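Long-range contact in eukaryotic translation initiation factor 4 gamma 5 (Trypanosoma cruzi, PDB 6OZU), which probably serves as a scaffold subunit in cap-dependent translation initiation, its MIF4G domain being of the kind that docks the helicase eIF4A in relatives: residues 141-146 and 184-189. Sequence-based numbering, arbitrary orientation.
Sequences LLFTHG and LTCGKS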
# COMPACT_ATOMS: atom_id res chain seq x y z
N LEU A 141 1.51 -3.99 -0.57
CA LEU A 141 1.29 -5.07 0.39
C LEU A 141 -0.14 -5.09 0.98
O LEU A 141 -0.70 -6.18 1.19
CB LEU A 141 2.31 -4.99 1.51
CG LEU A 141 3.73 -5.24 1.05
CD1 LEU A 141 4.69 -4.57 1.92
CD2 LEU A 141 4.01 -6.70 0.93
N LEU A 142 -0.74 -3.91 1.21
CA LEU A 142 -2.11 -3.84 1.72
C LEU A 142 -3.05 -4.37 0.64
O LEU A 142 -3.97 -5.12 0.94
CB LEU A 142 -2.53 -2.41 2.10
CG LEU A 142 -1.94 -1.77 3.36
CD1 LEU A 142 -2.20 -0.28 3.36
CD2 LEU A 142 -2.53 -2.36 4.63
N PHE A 143 -2.79 -4.00 -0.62
CA PHE A 143 -3.58 -4.40 -1.79
C PHE A 143 -3.52 -5.91 -2.08
O PHE A 143 -4.56 -6.52 -2.28
CB PHE A 143 -3.18 -3.58 -3.02
CG PHE A 143 -4.09 -3.80 -4.20
CD1 PHE A 143 -5.43 -3.42 -4.14
CD2 PHE A 143 -3.62 -4.42 -5.36
CE1 PHE A 143 -6.27 -3.61 -5.23
CE2 PHE A 143 -4.46 -4.63 -6.44
CZ PHE A 143 -5.78 -4.22 -6.36
N THR A 144 -2.33 -6.51 -2.08
CA THR A 144 -2.13 -7.95 -2.32
C THR A 144 -2.73 -8.83 -1.20
O THR A 144 -3.01 -10.01 -1.42
CB THR A 144 -0.65 -8.24 -2.58
OG1 THR A 144 0.11 -7.81 -1.46
CG2 THR A 144 -0.12 -7.58 -3.86
N HIS A 145 -2.95 -8.24 -0.00
CA HIS A 145 -3.54 -8.90 1.17
C HIS A 145 -5.01 -8.50 1.41
O HIS A 145 -5.58 -8.85 2.44
CB HIS A 145 -2.66 -8.66 2.40
CG HIS A 145 -1.31 -9.30 2.32
ND1 HIS A 145 -0.42 -8.98 1.31
CD2 HIS A 145 -0.72 -10.18 3.16
CE1 HIS A 145 0.67 -9.70 1.54
NE2 HIS A 145 0.54 -10.43 2.65
N GLY A 146 -5.60 -7.80 0.44
CA GLY A 146 -6.99 -7.35 0.43
C GLY A 146 -7.41 -6.40 1.53
O GLY A 146 -8.60 -6.33 1.88
N LEU A 184 5.38 -4.46 -10.02
CA LEU A 184 6.00 -5.76 -9.76
C LEU A 184 5.30 -6.54 -8.63
O LEU A 184 5.06 -7.73 -8.77
CB LEU A 184 7.51 -5.59 -9.52
CG LEU A 184 8.35 -6.82 -9.49
CD1 LEU A 184 8.24 -7.63 -10.80
CD2 LEU A 184 9.78 -6.45 -9.28
N THR A 185 4.89 -5.83 -7.59
CA THR A 185 4.15 -6.33 -6.44
C THR A 185 2.70 -6.75 -6.78
O THR A 185 2.30 -7.86 -6.42
CB THR A 185 4.20 -5.25 -5.33
OG1 THR A 185 5.57 -4.91 -5.07
CG2 THR A 185 3.47 -5.67 -4.03
N CYS A 186 1.94 -5.88 -7.46
CA CYS A 186 0.52 -6.09 -7.73
C CYS A 186 0.17 -6.67 -9.09
O CYS A 186 -0.97 -7.12 -9.26
CB CYS A 186 -0.24 -4.78 -7.50
SG CYS A 186 0.12 -3.96 -5.93
N GLY A 187 1.06 -6.56 -10.06
CA GLY A 187 0.79 -6.98 -11.43
C GLY A 187 1.07 -8.43 -11.77
O GLY A 187 0.76 -8.87 -12.88
N LYS A 188 1.68 -9.17 -10.82
CA LYS A 188 2.08 -10.55 -11.06
C LYS A 188 2.00 -11.38 -9.80
O LYS A 188 2.37 -10.87 -8.74
CB LYS A 188 3.53 -10.55 -11.61
CG LYS A 188 3.89 -11.71 -12.46
CD LYS A 188 5.33 -11.70 -12.79
CE LYS A 188 5.74 -12.92 -13.56
NZ LYS A 188 7.09 -12.77 -14.13
N SER A 189 1.58 -12.67 -9.92
CA SER A 189 1.41 -13.65 -8.83
C SER A 189 0.80 -15.00 -9.29
O SER A 189 -0.16 -15.01 -10.07
CB SER A 189 0.51 -13.09 -7.74
OG SER A 189 0.47 -13.91 -6.58
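Phe143 and Thr144 in the last turn of helix 118-144 pack on Thr185 and Cys186 near the end of helix 173-186, a helix-to-helix contact inside the all-helical MIF4G domain. It is largely buried, and no hydrogen bond crosses it. SG of Cys186 touches two side chains. It lies 3.8 Å from CD2 of Phe143, a cysteine sulfur-aromatic contact; SG of Cys186 is 5.1 Å from the centroid of the Phe143 ring, 72° off the ring normal, an oblique approach. CB of Cys186 adds a second touch on the same CD2. Phe143 reaches it with CG anti to the backbone N (chi1 -171°). The other partner is the methyl of Thr144, whose CG2 is 4.2 Å from SG of Cys186.

That methyl also reaches Thr185. It rests against the carbonyl oxygen of Thr185, CG2 to O 3.5 Å, and meets the methyl of Thr185, CG2 to CG2 4.1 Å, the two side chains crossing at about a right angle. With chi1 58° OG1 of Thr144 lies between the backbone N and the carbonyl carbon, turned back to its own segment, which leaves CG2 facing the other helix. OG1 hydrogen-bonds to O of Gly140 and, in the plane of the imidazole, to ND1 of His145 at 3.1 Å. Thr185 likewise divides its branches, OG1 bonding to O of Asn181 and to a glycerol probably from the crystallisation liquor. Just past the contact, Gly146, with positive phi, is the C' residue of a Schellman motif that ends helix 118-144, its N bonded to O of Phe143 and N of Leu147 to O of Leu142.

Helix 194-208 borders both segments, Phe197 touching Thr144 and Phe201 touching Cys186, while Leu141 and His145 pack on helix 63-76 and Leu142 on helix 82-112.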